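PDB 2Z8U: TATA-box-binding protein from Methanococcus jannaschii, which probably binds the TATA box near the transcription start and serves as a general initiation factor for archaeal RNA polymerase. Local coordinates for residues L50-S55 with K85-E90; V152-S157 with K176-T181; P57-L62 with E81-K86; K89-K92 with D97-E100. One frame throughout, in Å; residues are numbered along the deposited sequence.

Interaction 1: L50-S55 with K85-E90; sequences LVCRLS and KKIIKE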
loop_
_atom_site.group_PDB
_atom_site.type_symbol
_atom_site.label_atom_id
_atom_site.label_comp_id
_atom_site.label_asym_id
_atom_site.label_seq_id
_atom_site.Cartn_x
_atom_site.Cartn_y
_atom_site.Cartn_z
ATOM N N LEU B 50 24.490 24.786 11.076
ATOM C CA LEU B 50 25.045 26.036 10.560
ATOM C C LEU B 50 25.528 25.824 9.142
ATOM O O LEU B 50 26.210 24.831 8.863
ATOM C CB LEU B 50 26.204 26.539 11.448
ATOM C CG LEU B 50 26.967 27.786 11.001
ATOM C CD1 LEU B 50 27.453 28.550 12.215
ATOM C CD2 LEU B 50 28.122 27.479 10.037
ATOM N N VAL B 51 25.228 26.778 8.262
ATOM C CA VAL B 51 25.630 26.698 6.848
ATOM C C VAL B 51 26.710 27.720 6.531
ATOM O O VAL B 51 26.556 28.891 6.847
ATOM C CB VAL B 51 24.422 26.905 5.886
ATOM C CG1 VAL B 51 24.860 26.834 4.424
ATOM C CG2 VAL B 51 23.331 25.883 6.174
ATOM N N CYS B 52 27.812 27.259 5.937
ATOM C CA CYS B 52 28.885 28.132 5.480
ATOM C C CYS B 52 29.121 27.903 3.986
ATOM O O CYS B 52 29.410 26.787 3.560
ATOM C CB CYS B 52 30.186 27.893 6.246
ATOM S SG CYS B 52 31.553 29.014 5.659
ATOM N N ARG B 53 28.993 28.966 3.201
ATOM C CA ARG B 53 29.145 28.876 1.751
ATOM C C ARG B 53 30.413 29.572 1.303
ATOM O O ARG B 53 30.508 30.800 1.354
ATOM C CB ARG B 53 27.926 29.449 1.038
ATOM C CG ARG B 53 26.822 28.435 0.820
ATOM C CD ARG B 53 25.638 29.061 0.112
ATOM N NE ARG B 53 24.535 29.306 1.037
ATOM C CZ ARG B 53 23.485 28.500 1.166
ATOM N NH1 ARG B 53 23.395 27.399 0.415
ATOM N NH2 ARG B 53 22.521 28.795 2.039
ATOM N N LEU B 54 31.394 28.772 0.892
ATOM C CA LEU B 54 32.680 29.279 0.422
ATOM C C LEU B 54 32.628 29.654 -1.046
ATOM O O LEU B 54 31.956 28.996 -1.849
ATOM C CB LEU B 54 33.800 28.270 0.676
ATOM C CG LEU B 54 34.124 28.044 2.153
ATOM C CD1 LEU B 54 35.124 26.919 2.339
ATOM C CD2 LEU B 54 34.638 29.339 2.771
ATOM N N SER B 55 33.341 30.726 -1.381
ATOM C CA SER B 55 33.386 31.238 -2.745
ATOM C C SER B 55 34.524 30.631 -3.568
ATOM O O SER B 55 34.350 30.326 -4.756
ATOM C CB SER B 55 33.495 32.765 -2.731
ATOM O OG SER B 55 33.878 33.237 -4.004
ATOM N N LYS B 85 39.654 21.575 6.078
ATOM C CA LYS B 85 40.780 21.916 6.945
ATOM C C LYS B 85 41.003 23.445 7.133
ATOM O O LYS B 85 41.496 23.886 8.158
ATOM C CB LYS B 85 42.045 21.155 6.550
ATOM C CG LYS B 85 42.025 19.694 7.068
ATOM C CD LYS B 85 42.940 18.755 6.302
ATOM C CE LYS B 85 43.129 17.392 7.066
ATOM N NZ LYS B 85 41.908 16.444 7.204
ATOM N N LYS B 86 40.627 24.233 6.129
ATOM C CA LYS B 86 40.723 25.695 6.206
ATOM C C LYS B 86 39.760 26.237 7.244
ATOM O O LYS B 86 40.108 27.115 8.066
ATOM C CB LYS B 86 40.401 26.297 4.837
ATOM C CG LYS B 86 41.582 26.253 3.872
ATOM C CD LYS B 86 41.261 26.894 2.525
ATOM C CE LYS B 86 42.386 26.610 1.515
ATOM N NZ LYS B 86 42.062 27.202 0.184
ATOM N N ILE B 87 38.538 25.700 7.207
ATOM C CA ILE B 87 37.511 26.025 8.217
ATOM C C ILE B 87 37.955 25.589 9.616
ATOM O O ILE B 87 37.812 26.365 10.575
ATOM C CB ILE B 87 36.142 25.413 7.822
ATOM C CG1 ILE B 87 35.684 25.965 6.449
ATOM C CG2 ILE B 87 35.096 25.581 8.932
ATOM C CD1 ILE B 87 35.221 27.415 6.438
ATOM N N ILE B 88 38.468 24.352 9.734
ATOM C CA ILE B 88 39.014 23.826 11.003
ATOM C C ILE B 88 40.083 24.765 11.604
ATOM O O ILE B 88 40.051 25.098 12.794
ATOM C CB ILE B 88 39.564 22.359 10.807
ATOM C CG1 ILE B 88 38.380 21.397 10.597
ATOM C CG2 ILE B 88 40.486 21.925 11.982
ATOM C CD1 ILE B 88 38.773 19.955 10.326
ATOM N N LYS B 89 41.021 25.193 10.767
ATOM C CA LYS B 89 42.055 26.139 11.212
ATOM C C LYS B 89 41.442 27.412 11.792
ATOM O O LYS B 89 41.886 27.889 12.826
ATOM C CB LYS B 89 43.002 26.481 10.080
ATOM C CG LYS B 89 44.062 27.505 10.450
ATOM C CD LYS B 89 45.074 27.617 9.324
ATOM C CE LYS B 89 46.241 28.506 9.728
ATOM N NZ LYS B 89 45.827 29.822 10.275
ATOM N N GLU B 90 40.437 27.981 11.130
ATOM C CA GLU B 90 39.796 29.186 11.678
ATOM C C GLU B 90 39.190 28.931 13.037
ATOM O O GLU B 90 39.382 29.713 13.968
ATOM C CB GLU B 90 38.697 29.701 10.762
ATOM C CG GLU B 90 39.176 30.270 9.458
ATOM C CD GLU B 90 37.986 30.729 8.661
ATOM O OE1 GLU B 90 37.357 31.728 9.064
ATOM O OE2 GLU B 90 37.660 30.082 7.662
#
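I87 meets the strand through a single methyl group: its CD1 lies 4.1 Å from SG of C52 and also 4.1 Å from CD1 of L54, with CD2 of L54 only slightly farther away. The leucine and isoleucine reach toward each other tip to tip, while the cysteine closes in beside them. C52 gets its sulfur there by keeping SG anti to the backbone N (chi1 -180°). No hydrogen bond crosses, and the 100 Å² buried by the pair of segments comes almost wholly from these three residues, which makes the contact small and wholly apolar. I87 and C52 are both buried, and L54 also touches V59 and L61 of the adjoining strand. The arrangement belongs to the saddle-shaped TBP fold, in which a long helix of each repeat lies across one face of a curved antiparallel sheet; here helix 77-94 rests on strand 50-54. Around I87 the fit loosens: K86, just before it, and E90, a turn later, set off toward the strand, yet neither comes within 5 Å of it, and K86 is exposed. The far face of the strand mixes charge with apolar packing and meets the second subunit: R53 forms salt bridges with E41 and with D123 of the second subunit, and V51, whose CG1 lies 3.8 Å above the centre of the R53 guanidinium, packs on M127 of that subunit.

Interaction 2: V152-S157 with K176-T181; sequences VLIFGS and KKILDT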
loop_
_atom_site.group_PDB
_atom_site.type_symbol
_atom_site.label_atom_id
_atom_site.label_comp_id
_atom_site.label_asym_id
_atom_site.label_seq_id
_atom_site.Cartn_x
_atom_site.Cartn_y
_atom_site.Cartn_z
ATOM N N VAL B 152 20.989 6.326 -12.679
ATOM C CA VAL B 152 21.612 6.742 -13.945
ATOM C C VAL B 152 20.605 7.553 -14.763
ATOM O O VAL B 152 19.430 7.213 -14.802
ATOM C CB VAL B 152 22.082 5.521 -14.768
ATOM C CG1 VAL B 152 22.782 5.969 -16.075
ATOM C CG2 VAL B 152 23.032 4.634 -13.928
ATOM N N LEU B 153 21.064 8.647 -15.348
ATOM C CA LEU B 153 20.267 9.391 -16.313
ATOM C C LEU B 153 20.981 9.346 -17.653
ATOM O O LEU B 153 22.180 9.646 -17.744
ATOM C CB LEU B 153 20.079 10.842 -15.878
ATOM C CG LEU B 153 19.849 11.099 -14.385
ATOM C CD1 LEU B 153 19.980 12.584 -14.113
ATOM C CD2 LEU B 153 18.485 10.589 -13.957
ATOM N N ILE B 154 20.252 8.954 -18.682
ATOM C CA ILE B 154 20.808 8.856 -20.024
ATOM C C ILE B 154 20.087 9.844 -20.919
ATOM O O ILE B 154 18.853 9.819 -20.997
ATOM C CB ILE B 154 20.615 7.440 -20.605
ATOM C CG1 ILE B 154 21.251 6.381 -19.687
ATOM C CG2 ILE B 154 21.194 7.399 -22.033
ATOM C CD1 ILE B 154 20.887 4.923 -20.015
ATOM N N PHE B 155 20.854 10.677 -21.620
ATOM C CA PHE B 155 20.293 11.713 -22.486
ATOM C C PHE B 155 20.404 11.344 -23.963
ATOM O O PHE B 155 21.269 10.538 -24.336
ATOM C CB PHE B 155 20.945 13.066 -22.163
ATOM C CG PHE B 155 20.725 13.485 -20.741
ATOM C CD1 PHE B 155 19.510 14.053 -20.365
ATOM C CD2 PHE B 155 21.676 13.213 -19.758
ATOM C CE1 PHE B 155 19.257 14.395 -19.033
ATOM C CE2 PHE B 155 21.431 13.556 -18.412
ATOM C CZ PHE B 155 20.224 14.156 -18.062
ATOM N N GLY B 156 19.501 11.902 -24.782
ATOM C CA GLY B 156 19.482 11.638 -26.241
ATOM C C GLY B 156 20.792 12.024 -26.918
ATOM O O GLY B 156 21.119 11.529 -28.000
ATOM N N SER B 157 21.549 12.904 -26.270
ATOM C CA SER B 157 22.849 13.338 -26.787
ATOM C C SER B 157 23.907 12.226 -26.692
ATOM O O SER B 157 24.925 12.273 -27.387
ATOM C CB SER B 157 23.340 14.558 -25.987
ATOM O OG SER B 157 23.533 14.231 -24.623
ATOM N N LYS B 176 30.377 0.218 -17.201
ATOM C CA LYS B 176 30.415 -1.069 -17.927
ATOM C C LYS B 176 29.005 -1.657 -18.084
ATOM O O LYS B 176 28.627 -2.100 -19.170
ATOM C CB LYS B 176 31.372 -2.067 -17.249
ATOM C CG LYS B 176 31.324 -3.508 -17.791
ATOM C CD LYS B 176 32.338 -3.749 -18.909
ATOM C CE LYS B 176 32.034 -4.996 -19.771
ATOM N NZ LYS B 176 31.626 -6.208 -19.008
ATOM N N LYS B 177 28.227 -1.631 -17.004
ATOM C CA LYS B 177 26.857 -2.154 -17.021
ATOM C C LYS B 177 25.908 -1.363 -17.912
ATOM O O LYS B 177 25.140 -1.952 -18.662
ATOM C CB LYS B 177 26.298 -2.284 -15.605
ATOM C CG LYS B 177 26.715 -3.585 -14.944
ATOM C CD LYS B 177 26.725 -3.476 -13.432
ATOM C CE LYS B 177 27.127 -4.797 -12.783
ATOM N NZ LYS B 177 25.951 -5.694 -12.592
ATOM N N ILE B 178 25.979 -0.035 -17.845
ATOM C CA ILE B 178 25.185 0.825 -18.736
ATOM C C ILE B 178 25.528 0.531 -20.214
ATOM O O ILE B 178 24.646 0.243 -21.022
ATOM C CB ILE B 178 25.400 2.299 -18.393
ATOM C CG1 ILE B 178 24.876 2.578 -16.978
ATOM C CG2 ILE B 178 24.741 3.218 -19.421
ATOM C CD1 ILE B 178 25.564 3.745 -16.276
ATOM N N LEU B 179 26.812 0.576 -20.540
ATOM C CA LEU B 179 27.285 0.248 -21.890
ATOM C C LEU B 179 26.813 -1.119 -22.379
ATOM O O LEU B 179 26.367 -1.251 -23.525
ATOM C CB LEU B 179 28.810 0.340 -21.949
ATOM C CG LEU B 179 29.374 1.741 -21.716
ATOM C CD1 LEU B 179 30.895 1.714 -21.742
ATOM C CD2 LEU B 179 28.822 2.708 -22.752
ATOM N N ASP B 180 26.910 -2.128 -21.515
ATOM C CA ASP B 180 26.475 -3.489 -21.850
ATOM C C ASP B 180 24.976 -3.558 -22.141
ATOM O O ASP B 180 24.520 -4.315 -23.006
ATOM C CB ASP B 180 26.832 -4.454 -20.717
ATOM C CG ASP B 180 28.318 -4.838 -20.706
ATOM O OD1 ASP B 180 28.759 -5.410 -19.683
ATOM O OD2 ASP B 180 29.041 -4.583 -21.702
ATOM N N THR B 181 24.215 -2.755 -21.413
ATOM C CA THR B 181 22.766 -2.726 -21.551
ATOM C C THR B 181 22.377 -2.049 -22.865
ATOM O O THR B 181 21.624 -2.615 -23.652
ATOM C CB THR B 181 22.121 -2.037 -20.332
ATOM O OG1 THR B 181 22.422 -2.797 -19.155
ATOM C CG2 THR B 181 20.622 -1.951 -20.482
#
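V152 and I178 meet tip to tip, the fork of the valine receiving the end of the isoleucine. Followed from its start, the helical segment 176-181 opens on its outer side, where K176 NZ donates to the syn lone pair of D180 OD1 at 3.1 Å, a salt bridge one turn long that faces away from the strand. K177 contributes its carbonyl oxygen, which T181 grips one turn later. I178 carries the contact: its CD1 is 3.6 Å from both CG1 and CG2 of V152, and its CG2 lies 4.3 Å from CD1 of I154. With CG1 anti to the carbonyl carbon (chi1 -64°), the isoleucine sends its long branch to V152 and leaves the short one for I154. An alanine in place of V152 lacks both prongs of the fork and would probably leave the terminal methyl of I178 with a gap in front of it and more freedom to turn. This is the sheet-helix layer of the second TBP repeat: helix 168-183 covers strand 149-154, and I178 also touches V160 and I162 of the next strand. L179 turns to another side of the helix, against P11 and L115. At T181 the hydroxyl OG1 donates to K177 O at 2.9 Å, tilted 32° from the carbonyl plane, while T181 N reaches the same oxygen from the opposite face. OG1 is also hydrogen-bonded to Y143 OH, linking the helix to strand 141-146.

Interaction 3: P57-L62 with E81-K86; sequences PKVALL and EIAIKK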
loop_
_atom_site.group_PDB
_atom_site.type_symbol
_atom_site.label_atom_id
_atom_site.label_comp_id
_atom_site.label_asym_id
_atom_site.label_seq_id
_atom_site.Cartn_x
_atom_site.Cartn_y
_atom_site.Cartn_z
ATOM N N PRO B 57 37.154 27.505 -3.010
ATOM C CA PRO B 57 36.383 27.054 -4.178
ATOM C C PRO B 57 34.879 27.119 -3.852
ATOM O O PRO B 57 34.525 27.362 -2.701
ATOM C CB PRO B 57 36.847 25.606 -4.357
ATOM C CG PRO B 57 37.178 25.145 -2.957
ATOM C CD PRO B 57 37.652 26.372 -2.200
ATOM N N LYS B 58 34.018 26.947 -4.857
ATOM C CA LYS B 58 32.568 27.001 -4.655
ATOM C C LYS B 58 32.109 25.745 -3.902
ATOM O O LYS B 58 31.651 24.776 -4.510
ATOM C CB LYS B 58 31.851 27.105 -6.002
ATOM C CG LYS B 58 30.513 27.858 -5.983
ATOM C CD LYS B 58 29.887 27.967 -7.395
ATOM C CE LYS B 58 30.582 29.014 -8.290
ATOM N NZ LYS B 58 29.970 29.146 -9.652
ATOM N N VAL B 59 32.264 25.753 -2.585
ATOM C CA VAL B 59 31.828 24.622 -1.762
ATOM C C VAL B 59 31.005 25.136 -0.577
ATOM O O VAL B 59 31.187 26.273 -0.136
ATOM C CB VAL B 59 33.017 23.744 -1.255
ATOM C CG1 VAL B 59 33.834 23.156 -2.414
ATOM C CG2 VAL B 59 33.922 24.527 -0.311
ATOM N N ALA B 60 30.116 24.289 -0.065
ATOM C CA ALA B 60 29.279 24.644 1.061
ATOM C C ALA B 60 29.416 23.584 2.148
ATOM O O ALA B 60 29.556 22.388 1.856
ATOM C CB ALA B 60 27.821 24.768 0.621
ATOM N N LEU B 61 29.366 24.031 3.392
ATOM C CA LEU B 61 29.471 23.119 4.526
ATOM C C LEU B 61 28.257 23.299 5.421
ATOM O O LEU B 61 27.778 24.421 5.610
ATOM C CB LEU B 61 30.759 23.389 5.326
ATOM C CG LEU B 61 32.124 23.151 4.642
ATOM C CD1 LEU B 61 32.633 24.414 3.950
ATOM C CD2 LEU B 61 33.121 22.740 5.684
ATOM N N LEU B 62 27.773 22.187 5.966
ATOM C CA LEU B 62 26.727 22.178 6.959
ATOM C C LEU B 62 27.356 21.609 8.214
ATOM O O LEU B 62 27.919 20.506 8.187
ATOM C CB LEU B 62 25.536 21.327 6.498
ATOM C CG LEU B 62 24.385 21.031 7.482
ATOM C CD1 LEU B 62 23.709 22.282 8.012
ATOM C CD2 LEU B 62 23.358 20.110 6.821
ATOM N N GLU B 81 38.393 18.100 1.364
ATOM C CA GLU B 81 39.223 18.035 2.586
ATOM C C GLU B 81 40.029 19.324 2.818
ATOM O O GLU B 81 40.175 19.794 3.963
ATOM C CB GLU B 81 40.156 16.821 2.546
ATOM C CG GLU B 81 40.917 16.641 3.896
ATOM C CD GLU B 81 41.624 15.300 3.996
ATOM O OE1 GLU B 81 41.278 14.376 3.218
ATOM O OE2 GLU B 81 42.519 15.169 4.862
ATOM N N ILE B 82 40.558 19.888 1.732
ATOM C CA ILE B 82 41.280 21.159 1.806
ATOM C C ILE B 82 40.380 22.270 2.357
ATOM O O ILE B 82 40.783 22.987 3.275
ATOM C CB ILE B 82 41.940 21.521 0.440
ATOM C CG1 ILE B 82 43.080 20.533 0.166
ATOM C CG2 ILE B 82 42.482 22.948 0.425
ATOM C CD1 ILE B 82 43.600 20.515 -1.271
ATOM N N ALA B 83 39.167 22.384 1.804
ATOM C CA ALA B 83 38.184 23.350 2.280
ATOM C C ALA B 83 37.845 23.140 3.736
ATOM O O ALA B 83 37.800 24.105 4.496
ATOM C CB ALA B 83 36.918 23.298 1.438
ATOM N N ILE B 84 37.613 21.891 4.114
ATOM C CA ILE B 84 37.264 21.562 5.511
ATOM C C ILE B 84 38.423 21.930 6.444
ATOM O O ILE B 84 38.215 22.569 7.468
ATOM C CB ILE B 84 36.821 20.079 5.680
ATOM C CG1 ILE B 84 35.453 19.870 5.020
ATOM C CG2 ILE B 84 36.736 19.694 7.214
ATOM C CD1 ILE B 84 35.066 18.363 4.714
ATOM N N LYS B 85 39.654 21.575 6.078
ATOM C CA LYS B 85 40.780 21.916 6.945
ATOM C C LYS B 85 41.003 23.445 7.133
ATOM O O LYS B 85 41.496 23.886 8.158
ATOM C CB LYS B 85 42.045 21.155 6.550
ATOM C CG LYS B 85 42.025 19.694 7.068
ATOM C CD LYS B 85 42.940 18.755 6.302
ATOM C CE LYS B 85 43.129 17.392 7.066
ATOM N NZ LYS B 85 41.908 16.444 7.204
ATOM N N LYS B 86 40.627 24.233 6.129
ATOM C CA LYS B 86 40.723 25.695 6.206
ATOM C C LYS B 86 39.760 26.237 7.244
ATOM O O LYS B 86 40.108 27.115 8.066
ATOM C CB LYS B 86 40.401 26.297 4.837
ATOM C CG LYS B 86 41.582 26.253 3.872
ATOM C CD LYS B 86 41.261 26.894 2.525
ATOM C CE LYS B 86 42.386 26.610 1.515
ATOM N NZ LYS B 86 42.062 27.202 0.184
#
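K85 NZ and E81 OE2 stand 2.7 Å apart, the shortest polar bond here, a salt bridge spanning one helical turn in which the ammonium meets the oxygen from above, 35° out of the carboxylate plane. It lies on the side of the helix turned from the strand; what crosses to residues 57-62 is entirely apolar. A83 CB touches V59 CG2 at 3.7 Å, and L61 CD2 touches I84 CG1 at 3.8 Å. The two contacts differ in style. At the first, a bare methyl brings the backbones close, with the CA atoms of V59 and A83 7.6 Å apart; with CG1 anti to the carbonyl carbon (chi1 -60°), V59 has CG2 between its backbone N and carbonyl carbon, where it meets the alanine. At the second, two branched chains cross obliquely, I84 approaching from the flank of the helix while it also packs on C71 and I104. Ahead of the strand, P57 follows a cis peptide bond and inclines toward the helix, and K58 centres an inverse gamma turn closed by a weak V59 N to P57 O bond. On the other face of the strand, A60 and L62 pack on L126 of the second subunit. A strand with one face under a helix and the other turned to a partner is in keeping with the TBP saddle, whose helices sit on the convex side of its curved sheet.

Interaction 4: K89-K92 with D97-E100; sequences KELK and DVIE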
loop_
_atom_site.group_PDB
_atom_site.type_symbol
_atom_site.label_atom_id
_atom_site.label_comp_id
_atom_site.label_asym_id
_atom_site.label_seq_id
_atom_site.Cartn_x
_atom_site.Cartn_y
_atom_site.Cartn_z
ATOM N N LYS B 89 41.021 25.193 10.767
ATOM C CA LYS B 89 42.055 26.139 11.212
ATOM C C LYS B 89 41.442 27.412 11.792
ATOM O O LYS B 89 41.886 27.889 12.826
ATOM C CB LYS B 89 43.002 26.481 10.080
ATOM C CG LYS B 89 44.062 27.505 10.450
ATOM C CD LYS B 89 45.074 27.617 9.324
ATOM C CE LYS B 89 46.241 28.506 9.728
ATOM N NZ LYS B 89 45.827 29.822 10.275
ATOM N N GLU B 90 40.437 27.981 11.130
ATOM C CA GLU B 90 39.796 29.186 11.678
ATOM C C GLU B 90 39.190 28.931 13.037
ATOM O O GLU B 90 39.382 29.713 13.968
ATOM C CB GLU B 90 38.697 29.701 10.762
ATOM C CG GLU B 90 39.176 30.270 9.458
ATOM C CD GLU B 90 37.986 30.729 8.661
ATOM O OE1 GLU B 90 37.357 31.728 9.064
ATOM O OE2 GLU B 90 37.660 30.082 7.662
ATOM N N LEU B 91 38.449 27.831 13.158
ATOM C CA LEU B 91 37.834 27.476 14.448
ATOM C C LEU B 91 38.892 27.195 15.513
ATOM O O LEU B 91 38.775 27.682 16.649
ATOM C CB LEU B 91 36.847 26.293 14.304
ATOM C CG LEU B 91 35.787 26.374 13.184
ATOM C CD1 LEU B 91 34.844 25.157 13.320
ATOM C CD2 LEU B 91 35.005 27.678 13.116
ATOM N N LYS B 92 39.946 26.456 15.154
ATOM C CA LYS B 92 41.062 26.235 16.077
ATOM C C LYS B 92 41.693 27.566 16.512
ATOM O O LYS B 92 41.942 27.779 17.693
ATOM C CB LYS B 92 42.140 25.307 15.479
ATOM C CG LYS B 92 43.442 25.294 16.286
ATOM C CD LYS B 92 44.474 24.297 15.746
ATOM C CE LYS B 92 45.754 24.326 16.603
ATOM N NZ LYS B 92 46.938 23.819 15.844
ATOM N N ASP B 97 37.304 24.124 20.155
ATOM C CA ASP B 97 37.894 22.816 20.218
ATOM C C ASP B 97 37.486 21.954 19.013
ATOM O O ASP B 97 36.316 21.605 18.883
ATOM C CB ASP B 97 37.475 22.114 21.496
ATOM C CG ASP B 97 38.246 20.844 21.720
ATOM O OD1 ASP B 97 39.404 20.774 21.256
ATOM O OD2 ASP B 97 37.698 19.909 22.343
ATOM N N VAL B 98 38.462 21.618 18.165
ATOM C CA VAL B 98 38.228 20.827 16.933
ATOM C C VAL B 98 39.271 19.739 16.726
ATOM O O VAL B 98 40.375 19.810 17.258
ATOM C CB VAL B 98 38.093 21.716 15.641
ATOM C CG1 VAL B 98 36.814 22.529 15.659
ATOM C CG2 VAL B 98 39.288 22.618 15.468
ATOM N N ILE B 99 38.897 18.698 15.978
ATOM C CA ILE B 99 39.800 17.633 15.581
ATOM C C ILE B 99 40.532 18.188 14.358
ATOM O O ILE B 99 39.886 18.628 13.419
ATOM C CB ILE B 99 38.980 16.350 15.173
ATOM C CG1 ILE B 99 38.230 15.781 16.392
ATOM C CG2 ILE B 99 39.864 15.263 14.501
ATOM C CD1 ILE B 99 37.256 14.621 16.056
ATOM N N GLU B 100 41.862 18.164 14.366
ATOM C CA GLU B 100 42.640 18.733 13.252
ATOM C C GLU B 100 42.889 17.780 12.097
ATOM O O GLU B 100 43.222 18.224 10.984
ATOM C CB GLU B 100 43.986 19.242 13.752
ATOM C CG GLU B 100 43.887 20.561 14.478
ATOM C CD GLU B 100 45.233 21.183 14.649
ATOM O OE1 GLU B 100 45.815 21.630 13.630
ATOM O OE2 GLU B 100 45.712 21.213 15.802
#
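Apolar contact is centred on V98, whose two methyls divide between successive helix residues. CG1 lies 4.0 Å from L91 CB and equally near L91 CD1, the two side chains crossing at about a right angle; CG2 lies 3.9 Å from K92 CB and packs against the backbone N of the same lysine. A glycine here has neither methyl, which would probably open a gap beside L91 and let the returning chain shift against the helix. The charged contact is made by two exposed residues. K92, with CG anti to the backbone N (chi1 168°) and its chain extended, crosses E100 obliquely, and its NZ donates to E100 OE2 at 2.9 Å, forming a salt bridge. The nitrogen comes from above the carboxylate, 39° out of its plane, and the lysine methylenes lie against the same group. L91 also packs on V33 and I36 of helix 30-36 and on the nearby loops. Together the contacts fold residues 97-100 back along the end of helix 77-94, where the connection between the two TBP repeats sets out for strand 105-114.

Overall arrangement
Interactions 1 and 3 are successive steps of one interface: their centres lie 6 Å apart, they share K85 and K86 on helix 77-94, and strands 50-54 and 59-63 are sheet neighbours, joined by probable hydrogen bonds such as C52 O to L61 N (2.8 Å). Interaction 4 uses the same helix farther along, 11 Å from interaction 1 between centres, and I88 packs against the 97-100 loop. Interaction 2 repeats the helix-on-sheet theme in the second repeat, on the opposite side of the chain's centre, 37 Å from interaction 1 between centres. In TBPs the sheet's concave face binds DNA; here residues of the strands in interactions 1, 2 and 3 meet the second subunit.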